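Local coordinates for ABC transporter substrate binding protein (Ribose) (PDB 4WT7), which binds d-allitol between its two lobes and probably serves as the periplasmic carbohydrate-binding component of an ABC transporter, at residues A[152-157]-A[183-188]; A[38-43]-A[75-80]; A[28-33]-A[288-293]; A[126-131]-A[294-299]. All coordinates share one frame; numbering follows the deposited sequence.

Interaction 1 (A[152-157]-A[183-188])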
# COMPACT_ATOMS: atom_id res chain seq x y z
N GLU A 152 22.99 1.36 13.25
CA GLU A 152 22.88 1.78 14.64
C GLU A 152 21.97 3.01 14.77
O GLU A 152 22.06 3.93 13.97
CB GLU A 152 24.28 2.08 15.17
CG GLU A 152 24.35 2.60 16.57
CD GLU A 152 25.78 2.58 17.12
OE1 GLU A 152 26.74 2.59 16.30
OE2 GLU A 152 25.93 2.54 18.38
N GLY A 153 21.09 3.00 15.76
CA GLY A 153 20.24 4.15 16.04
C GLY A 153 18.76 3.84 16.22
O GLY A 153 18.30 2.71 16.03
N ASN A 154 18.02 4.89 16.56
CA ASN A 154 16.62 4.77 16.93
C ASN A 154 15.71 5.14 15.77
O ASN A 154 15.98 6.10 15.02
CB ASN A 154 16.35 5.60 18.19
CG ASN A 154 17.12 5.06 19.41
OD1 ASN A 154 17.24 3.85 19.59
ND2 ASN A 154 17.69 5.95 20.19
N VAL A 155 14.67 4.34 15.61
CA VAL A 155 13.74 4.45 14.49
C VAL A 155 12.33 4.65 14.99
O VAL A 155 11.83 3.86 15.81
CB VAL A 155 13.78 3.18 13.61
CG1 VAL A 155 12.90 3.33 12.39
CG2 VAL A 155 15.21 2.90 13.18
N VAL A 156 11.69 5.71 14.52
CA VAL A 156 10.30 5.94 14.81
C VAL A 156 9.52 5.20 13.72
O VAL A 156 9.84 5.28 12.52
CB VAL A 156 9.94 7.44 14.77
CG1 VAL A 156 8.45 7.64 14.97
CG2 VAL A 156 10.73 8.24 15.81
N VAL A 157 8.52 4.46 14.14
CA VAL A 157 7.83 3.57 13.23
C VAL A 157 6.36 3.93 13.25
O VAL A 157 5.78 4.05 14.34
CB VAL A 157 7.97 2.09 13.68
CG1 VAL A 157 6.84 1.28 13.16
CG2 VAL A 157 9.32 1.49 13.27
N LYS A 183 21.73 -3.01 17.21
CA LYS A 183 21.92 -1.63 17.64
C LYS A 183 20.87 -0.71 17.02
O LYS A 183 20.82 0.48 17.30
CB LYS A 183 23.31 -1.14 17.27
CG LYS A 183 24.42 -1.95 17.86
CD LYS A 183 25.71 -1.19 17.87
CE LYS A 183 26.88 -2.14 17.86
NZ LYS A 183 28.16 -1.39 17.78
N VAL A 184 20.05 -1.28 16.13
CA VAL A 184 18.88 -0.60 15.57
C VAL A 184 17.65 -0.92 16.40
O VAL A 184 17.30 -2.09 16.63
CB VAL A 184 18.61 -1.02 14.12
CG1 VAL A 184 17.53 -0.17 13.53
CG2 VAL A 184 19.89 -0.90 13.27
N LYS A 185 16.97 0.12 16.87
CA LYS A 185 15.84 -0.06 17.78
C LYS A 185 14.67 0.74 17.30
O LYS A 185 14.82 1.89 16.84
CB LYS A 185 16.18 0.46 19.18
CG LYS A 185 17.59 0.20 19.66
CD LYS A 185 17.88 -1.29 19.73
CE LYS A 185 18.44 -1.68 21.11
NZ LYS A 185 19.70 -0.95 21.44
N ILE A 186 13.51 0.16 17.47
CA ILE A 186 12.26 0.84 17.21
C ILE A 186 11.86 1.52 18.51
O ILE A 186 11.78 0.89 19.59
CB ILE A 186 11.16 -0.15 16.75
CG1 ILE A 186 11.58 -0.85 15.45
CG2 ILE A 186 9.82 0.57 16.57
CD1 ILE A 186 10.56 -1.90 14.98
N ILE A 187 11.63 2.82 18.40
CA ILE A 187 11.27 3.62 19.56
C ILE A 187 9.89 3.24 20.06
O ILE A 187 8.96 3.06 19.28
CB ILE A 187 11.27 5.07 19.22
CG1 ILE A 187 12.71 5.51 18.92
CG2 ILE A 187 10.69 5.88 20.35
CD1 ILE A 187 12.85 6.99 18.80
N GLN A 188 9.76 3.16 21.37
CA GLN A 188 8.55 2.62 21.96
C GLN A 188 7.55 3.70 22.33
O GLN A 188 7.91 4.79 22.82
CB GLN A 188 8.84 1.66 23.12
CG GLN A 188 9.41 0.36 22.60
CD GLN A 188 8.54 -0.26 21.52
OE1 GLN A 188 7.35 -0.55 21.74
NE2 GLN A 188 9.11 -0.44 20.33
O HOH W 1 8.18 4.39 17.07

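Interaction 2 (A[38-43]-A[75-80])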
# COMPACT_ATOMS: atom_id res chain seq x y z
N SER A 38 -14.86 -3.03 -5.73
CA SER A 38 -15.01 -2.43 -4.39
C SER A 38 -13.66 -2.04 -3.81
O SER A 38 -12.77 -2.87 -3.72
CB SER A 38 -15.68 -3.43 -3.43
OG SER A 38 -15.71 -2.97 -2.08
N THR A 39 -13.51 -0.76 -3.42
CA THR A 39 -12.27 -0.29 -2.81
C THR A 39 -12.55 0.24 -1.40
O THR A 39 -13.61 0.81 -1.17
CB THR A 39 -11.59 0.80 -3.66
OG1 THR A 39 -10.34 1.16 -3.08
CG2 THR A 39 -12.42 2.04 -3.78
N ALA A 40 -11.61 0.05 -0.47
CA ALA A 40 -11.75 0.64 0.85
C ALA A 40 -11.80 2.19 0.75
O ALA A 40 -12.51 2.84 1.50
CB ALA A 40 -10.61 0.23 1.75
N GLY A 41 -11.04 2.78 -0.18
CA GLY A 41 -11.10 4.23 -0.40
C GLY A 41 -10.42 4.63 -1.70
O GLY A 41 -9.93 3.77 -2.43
N THR A 42 -10.39 5.94 -1.96
CA THR A 42 -9.63 6.49 -3.07
C THR A 42 -8.90 7.79 -2.68
O THR A 42 -8.71 8.64 -3.53
CB THR A 42 -10.56 6.92 -4.22
OG1 THR A 42 -11.60 7.76 -3.67
CG2 THR A 42 -11.17 5.73 -4.90
N ASP A 43 -8.53 7.95 -1.41
CA ASP A 43 -8.17 9.27 -0.91
C ASP A 43 -6.69 9.60 -1.10
O ASP A 43 -6.23 10.65 -0.63
CB ASP A 43 -8.50 9.38 0.58
CG ASP A 43 -7.39 8.86 1.46
OD1 ASP A 43 -6.91 7.75 1.18
OD2 ASP A 43 -6.95 9.59 2.40
N GLY A 75 -18.00 0.61 7.89
CA GLY A 75 -19.41 0.36 7.74
C GLY A 75 -19.86 0.42 6.30
O GLY A 75 -20.64 -0.42 5.86
N LYS A 76 -19.38 1.42 5.56
CA LYS A 76 -19.74 1.55 4.14
C LYS A 76 -19.11 0.40 3.33
O LYS A 76 -19.69 -0.09 2.37
CB LYS A 76 -19.31 2.90 3.58
CG LYS A 76 -20.08 4.08 4.20
CD LYS A 76 -19.51 5.48 3.83
CE LYS A 76 -20.01 6.06 2.49
NZ LYS A 76 -19.35 5.44 1.22
N LEU A 77 -17.94 -0.06 3.75
CA LEU A 77 -17.25 -1.09 3.00
C LEU A 77 -18.05 -2.39 3.08
O LEU A 77 -18.29 -3.07 2.07
CB LEU A 77 -15.86 -1.28 3.56
CG LEU A 77 -14.99 -2.35 2.90
CD1 LEU A 77 -14.98 -2.21 1.40
CD2 LEU A 77 -13.61 -2.18 3.49
N VAL A 78 -18.45 -2.73 4.30
CA VAL A 78 -19.28 -3.92 4.49
C VAL A 78 -20.60 -3.76 3.73
O VAL A 78 -21.04 -4.69 3.05
CB VAL A 78 -19.50 -4.19 6.00
CG1 VAL A 78 -20.61 -5.19 6.24
CG2 VAL A 78 -18.21 -4.65 6.61
N ALA A 79 -21.20 -2.57 3.82
CA ALA A 79 -22.53 -2.40 3.27
C ALA A 79 -22.50 -2.48 1.76
O ALA A 79 -23.44 -2.99 1.15
CB ALA A 79 -23.15 -1.10 3.73
N GLN A 80 -21.45 -1.95 1.14
CA GLN A 80 -21.34 -2.02 -0.32
C GLN A 80 -21.00 -3.42 -0.82
O GLN A 80 -21.45 -3.83 -1.91
CB GLN A 80 -20.37 -0.96 -0.84
CG GLN A 80 -18.85 -1.24 -0.57
CD GLN A 80 -17.99 -0.03 -0.90
OE1 GLN A 80 -18.44 1.08 -0.77
NE2 GLN A 80 -16.75 -0.26 -1.32

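Interaction 3 (A[28-33]-A[288-293])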
# COMPACT_ATOMS: atom_id res chain seq x y z
N LEU A 28 -8.79 -12.13 -24.54
CA LEU A 28 -9.65 -11.93 -23.39
C LEU A 28 -10.76 -10.91 -23.68
O LEU A 28 -10.61 -9.98 -24.49
CB LEU A 28 -8.81 -11.50 -22.19
CG LEU A 28 -7.82 -12.54 -21.67
CD1 LEU A 28 -6.90 -11.93 -20.61
CD2 LEU A 28 -8.57 -13.76 -21.09
N SER A 29 -11.88 -11.10 -22.99
CA SER A 29 -13.08 -10.29 -23.15
C SER A 29 -13.88 -10.36 -21.86
O SER A 29 -13.76 -11.31 -21.09
CB SER A 29 -13.94 -10.81 -24.31
OG SER A 29 -15.08 -9.99 -24.58
N LEU A 30 -14.68 -9.32 -21.62
CA LEU A 30 -15.65 -9.34 -20.53
C LEU A 30 -17.01 -8.93 -21.05
O LEU A 30 -17.89 -8.53 -20.29
CB LEU A 30 -15.20 -8.41 -19.40
CG LEU A 30 -13.96 -8.89 -18.61
CD1 LEU A 30 -13.63 -7.89 -17.51
CD2 LEU A 30 -14.14 -10.25 -18.00
N LYS A 31 -17.19 -9.06 -22.37
CA LYS A 31 -18.44 -8.64 -22.99
C LYS A 31 -19.56 -9.42 -22.30
O LYS A 31 -19.39 -10.60 -21.98
CB LYS A 31 -18.39 -8.91 -24.51
CG LYS A 31 -19.67 -8.58 -25.24
CD LYS A 31 -19.54 -8.81 -26.76
CE LYS A 31 -20.89 -8.63 -27.51
NZ LYS A 31 -21.43 -7.21 -27.52
N GLY A 32 -20.66 -8.75 -22.00
CA GLY A 32 -21.77 -9.39 -21.32
C GLY A 32 -21.57 -9.72 -19.85
O GLY A 32 -22.45 -10.28 -19.25
N LYS A 33 -20.42 -9.37 -19.26
CA LYS A 33 -20.19 -9.66 -17.84
C LYS A 33 -20.37 -8.40 -17.01
O LYS A 33 -20.13 -7.29 -17.47
CB LYS A 33 -18.77 -10.19 -17.59
CG LYS A 33 -18.39 -11.36 -18.46
CD LYS A 33 -19.27 -12.59 -18.18
CE LYS A 33 -18.93 -13.72 -19.13
NZ LYS A 33 -19.68 -14.93 -18.72
N LEU A 288 -9.36 -13.94 -17.54
CA LEU A 288 -8.77 -15.29 -17.55
C LEU A 288 -9.59 -16.31 -16.72
O LEU A 288 -9.89 -17.41 -17.20
CB LEU A 288 -7.34 -15.27 -17.01
CG LEU A 288 -6.27 -14.63 -17.89
CD1 LEU A 288 -4.96 -14.48 -17.10
CD2 LEU A 288 -6.08 -15.49 -19.15
N LEU A 289 -9.95 -15.97 -15.49
CA LEU A 289 -10.78 -16.87 -14.69
C LEU A 289 -12.10 -17.21 -15.38
O LEU A 289 -12.48 -18.38 -15.49
CB LEU A 289 -11.05 -16.31 -13.32
CG LEU A 289 -11.98 -17.21 -12.50
CD1 LEU A 289 -11.25 -18.45 -12.05
CD2 LEU A 289 -12.54 -16.49 -11.32
N LEU A 290 -12.83 -16.20 -15.84
CA LEU A 290 -14.14 -16.48 -16.43
C LEU A 290 -14.02 -17.26 -17.75
O LEU A 290 -14.93 -17.98 -18.12
CB LEU A 290 -14.96 -15.20 -16.61
CG LEU A 290 -15.21 -14.40 -15.33
CD1 LEU A 290 -16.08 -13.18 -15.61
CD2 LEU A 290 -15.83 -15.26 -14.26
N SER A 291 -12.90 -17.12 -18.45
CA SER A 291 -12.69 -17.90 -19.66
C SER A 291 -12.35 -19.37 -19.37
O SER A 291 -12.19 -20.14 -20.31
CB SER A 291 -11.59 -17.30 -20.53
OG SER A 291 -10.33 -17.73 -20.06
N GLY A 292 -12.20 -19.73 -18.09
CA GLY A 292 -11.97 -21.13 -17.70
C GLY A 292 -10.62 -21.44 -17.05
O GLY A 292 -10.41 -22.53 -16.49
N LYS A 293 -9.69 -20.51 -17.11
CA LYS A 293 -8.34 -20.81 -16.61
C LYS A 293 -8.30 -20.75 -15.10
O LYS A 293 -9.10 -20.05 -14.49
CB LYS A 293 -7.32 -19.83 -17.20
CG LYS A 293 -7.39 -19.70 -18.70
CD LYS A 293 -6.93 -20.99 -19.39
CE LYS A 293 -7.10 -20.92 -20.90
NZ LYS A 293 -8.21 -21.81 -21.35

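Interaction 4 (A[126-131]-A[294-299])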
# COMPACT_ATOMS: atom_id res chain seq x y z
N SER A 126 -10.10 -15.31 -1.42
CA SER A 126 -9.78 -14.76 -2.70
C SER A 126 -9.18 -15.85 -3.58
O SER A 126 -8.38 -16.62 -3.08
CB SER A 126 -8.78 -13.63 -2.54
OG SER A 126 -8.45 -13.08 -3.80
N LEU A 127 -9.55 -15.88 -4.86
CA LEU A 127 -8.93 -16.77 -5.86
C LEU A 127 -7.59 -16.25 -6.35
O LEU A 127 -6.76 -17.01 -6.86
CB LEU A 127 -9.85 -16.89 -7.08
CG LEU A 127 -11.10 -17.69 -6.68
CD1 LEU A 127 -12.23 -17.50 -7.67
CD2 LEU A 127 -10.70 -19.12 -6.54
N ASN A 128 -7.38 -14.95 -6.21
CA ASN A 128 -6.14 -14.40 -6.68
C ASN A 128 -5.94 -12.99 -6.13
O ASN A 128 -6.83 -12.15 -6.20
CB ASN A 128 -6.17 -14.40 -8.22
CG ASN A 128 -5.05 -13.60 -8.83
OD1 ASN A 128 -5.24 -12.45 -9.26
ND2 ASN A 128 -3.87 -14.17 -8.85
N ASN A 129 -4.77 -12.79 -5.53
CA ASN A 129 -4.41 -11.52 -4.88
C ASN A 129 -3.31 -10.90 -5.73
O ASN A 129 -2.22 -11.49 -5.87
CB ASN A 129 -3.92 -11.78 -3.43
CG ASN A 129 -3.48 -10.50 -2.71
OD1 ASN A 129 -3.88 -9.38 -3.08
ND2 ASN A 129 -2.63 -10.67 -1.69
N SER A 130 -3.65 -9.79 -6.40
CA SER A 130 -2.68 -8.96 -7.10
C SER A 130 -2.03 -8.01 -6.10
O SER A 130 -2.71 -7.24 -5.43
CB SER A 130 -3.34 -8.16 -8.24
OG SER A 130 -3.87 -9.00 -9.23
N THR A 131 -0.71 -8.06 -6.02
CA THR A 131 -0.01 -7.40 -4.95
C THR A 131 1.45 -7.34 -5.35
O THR A 131 1.89 -8.17 -6.15
CB THR A 131 -0.20 -8.19 -3.61
OG1 THR A 131 0.29 -7.43 -2.51
CG2 THR A 131 0.54 -9.54 -3.63
N THR A 294 -7.37 -21.49 -14.51
CA THR A 294 -7.16 -21.48 -13.07
C THR A 294 -6.02 -20.51 -12.76
O THR A 294 -5.03 -20.46 -13.46
CB THR A 294 -6.88 -22.92 -12.54
OG1 THR A 294 -8.09 -23.70 -12.62
CG2 THR A 294 -6.41 -22.89 -11.11
N LEU A 295 -6.21 -19.70 -11.72
CA LEU A 295 -5.26 -18.66 -11.39
C LEU A 295 -4.36 -19.11 -10.29
O LEU A 295 -4.79 -19.83 -9.41
CB LEU A 295 -6.00 -17.44 -10.86
CG LEU A 295 -7.00 -16.84 -11.85
CD1 LEU A 295 -7.69 -15.64 -11.21
CD2 LEU A 295 -6.32 -16.48 -13.16
N PRO A 296 -3.12 -18.62 -10.30
CA PRO A 296 -2.27 -18.71 -9.12
C PRO A 296 -2.90 -17.93 -7.98
O PRO A 296 -3.66 -17.00 -8.26
CB PRO A 296 -0.97 -18.02 -9.55
CG PRO A 296 -1.37 -17.14 -10.71
CD PRO A 296 -2.55 -17.77 -11.36
N ARG A 297 -2.61 -18.28 -6.73
CA ARG A 297 -3.22 -17.59 -5.59
C ARG A 297 -2.75 -16.14 -5.50
O ARG A 297 -3.47 -15.28 -5.03
CB ARG A 297 -2.84 -18.26 -4.27
CG ARG A 297 -3.23 -19.74 -4.17
CD ARG A 297 -4.73 -19.92 -4.06
NE ARG A 297 -5.24 -19.35 -2.82
CZ ARG A 297 -6.53 -19.24 -2.52
NH1 ARG A 297 -6.91 -18.66 -1.38
NH2 ARG A 297 -7.45 -19.69 -3.36
N GLU A 298 -1.51 -15.86 -5.90
CA GLU A 298 -1.06 -14.45 -5.87
C GLU A 298 -0.39 -14.18 -7.20
O GLU A 298 0.13 -15.10 -7.82
CB GLU A 298 -0.12 -14.19 -4.69
CG GLU A 298 -0.70 -14.60 -3.30
CD GLU A 298 -0.34 -13.63 -2.16
OE1 GLU A 298 0.83 -13.17 -2.06
OE2 GLU A 298 -1.25 -13.32 -1.35
N SER A 299 -0.43 -12.91 -7.63
CA SER A 299 0.21 -12.44 -8.86
C SER A 299 1.00 -11.18 -8.51
O SER A 299 0.41 -10.18 -8.12
CB SER A 299 -0.85 -12.15 -9.93
OG SER A 299 -1.54 -13.37 -10.23
O HOH W 2 -5.66 -15.64 -2.86
O HOH W 3 -6.96 -19.49 -7.78

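Interaction 1 (A[152-157]-A[183-188])
Val157 and Ile186 meet branch to branch: CG2 of Val157 presses on CG2 of Ile186 at 3.5 Å, tighter than ordinary van der Waals contact, and Ile186 CG1 lies just behind. The pair illustrates how two parallel strands, here the beginning and end of a beta-alpha-beta crossover, sort their side chains onto two faces. Ile186 puts its CG2 branch opposite the backbone N (CG1 takes chi1 -61°), which brings that methyl up to the valine. On the same face Val155 and Val184 touch more loosely, through CG2 of the first and CG1 of the second. The other face belongs to Asn154 and Lys185. The amide oxygen OD1 of Asn154 rests 3.6 Å from CB of Lys185, a van der Waals contact, while its ND2 is held by Ser218. Ile187 lays CG1 and CD1 against CB of Asn154, and CD1 also reaches Val156 CG2. At the exposed start Glu152 crosses the aliphatic chain of Lys183, their charged ends 4.5 Å apart (OE1 to NZ), beyond a salt bridge.

Four backbone hydrogen bonds hold the register, from Gly153 N to Lys183 O at the start to Ile187 N to Val155 O at the end. The shortest, Val155 N to Lys185 O at 2.7 Å, has its donor nearly in line with C=O (C=O...N 169°) but bends at the hydrogen (148°). One water then bridges Val157 N and Ile187 O, continuing the pairing. Strand 184-186 is the outermost on this side of its sheet; helix 165-178 packs Ile178 on Val184 and Ile186, and strand 221-224 flanks 153-158 on the other side.

Interaction 2 (A[38-43]-A[75-80])
The flat carboxamide of Gln80 meets Ser38 in its own plane: NE2 gives Ser38 OG a hydrogen bond of 3.0 Å, the oxygen 8° out of that plane. Leu77 CD1 lies to one side of the amide plane, 3.8 Å from Gln80 NE2. The setting is the parallel alpha/beta architecture of a periplasmic binding protein lobe, with helix 74-87 packed against the end of strand 34-39. The same nitrogen also leans toward the backbone O of Thr39, a weak bond at 3.3 Å. Gln80 reaches so far because its chain is extended beyond CG (chi2 -170°), even though CG itself sits between the backbone N and the carbonyl carbon. Ser38 OG has a second partner in OE1 of Gln94, which places the hydroxyl between two glutamine side chains and would help fix its rotation.

Thr39, the last strand residue, donates from OG1 to Gly41 O at 2.7 Å, across the start of the loop that leads toward the d-allitol pocket. Leu77, one helical turn before Gln80, adds a looser apolar contact. Its CD1 lies 3.6 Å from Ser38 OG, while its other methyl, CD2, faces Ala40 CB at 4.2 Å.

Interaction 3 (A[28-33]-A[288-293])
Leu28 and Leu288 meet in a contact without a single hydrogen bond across it, although 255 residues separate the segments; it is made by leucine methyls and the stem of one lysine. It is a worked case of an N-terminal arm laid across the end of a late helix. Both methyls of Leu28 take part: CD2 touches Leu288 CD2 at 3.6 Å and comes equally near the backbone N of Leu288, while CD1 lies 3.9 Å from both CG and CD2 of Leu288, the two side chains running at a slant to each other. Although the CB of Leu288 points away from the arm, its CD2 returns to it.

A second cluster lies farther along. Leu290 CD1 receives Leu30 CD2 at 4.2 Å and CG and CD of Lys33, each at 4.1 Å; the lysine chain bends at chi2 (-64°) and slides past the leucine in the reverse direction.

Each segment is braced internally. Leu30 to Lys33 form a type II turn, preceded by an ST turn in which Ser29 OG accepts from Lys31 N. The helix ends in a Schellman motif, Lys293 N bonding Leu288 O and Gly292 N, at positive phi, bonding Leu289 O; Ser291 OG adds a further bond to Leu288 O from the opposite face of its plane. The arm then leads into strand 34-39; Leu28 and Leu30 also rest on Ala287 of helix 275-290, and backbone bonds join Leu30 to Leu61 and Lys33 to Glu64.

Interaction 4 (A[126-131]-A[294-299])
Asn128 swings its amide opposite its own backbone N (chi1 169°), carrying ND2 in between Ser299 OG and Pro296 O. Both acceptors lie close to the amide plane, at 2.8 Å for Ser299 OG and 2.9 Å for Pro296 O, so both N-H bonds of one group are spent on the facing segment; OD1 is taken by Asn285. Asn129 makes the same turn (chi1 178°) onto the face away from Ser130 and Ser299, where it lies alongside Glu298. Its ND2 reaches Glu298 OE2 at 3.0 Å from above the carboxylate, whose plane stands 77° from that of the amide, while Tyr300 holds OE1.

The pairing is parallel: Asn129 N bonds Arg297 O, Ser299 N bonds Asn129 O, and Thr131 N bonds Ser299 O. Leu295 CD1 fills in against Asn128 CB at 3.6 Å. Arg297 curls back, bent at chi2 and chi3, until Ser126 O lies over one face of its guanidinium; NH1 bonds Ser124 O. One water joins Ser126 O to Arg297 O, another Leu127 O to Leu295 O.

Strand 298-300 is the outermost member of its parallel sheet, next to 129-131, with 116-119 beyond and helix 275-290 packed on the Ser130 and Leu295 side.

The four contacts divide between the two lobes that enclose the bound d-allitol. Interactions 2, 3 and 4 belong to the lobe with the parallel sheet, and interaction 1 to the lobe with the mixed sheet, its centre 34 Å from that of interaction 2. Interactions 2 and 4 reach the same sheet, centres 21 Å apart, and come nearest the ligand: the side chains of Thr131 and Ala40 lie about 6 and 7 Å from it, against about 13 Å for Val157. Thr131 also bonds Asp120, a pocket residue. Interactions 3 and 4 touch directly, Leu289 CD2 packing on Leu127 CD1 at 3.8 Å, and are joined in the chain where helix 275-290 runs on to strand 298-300.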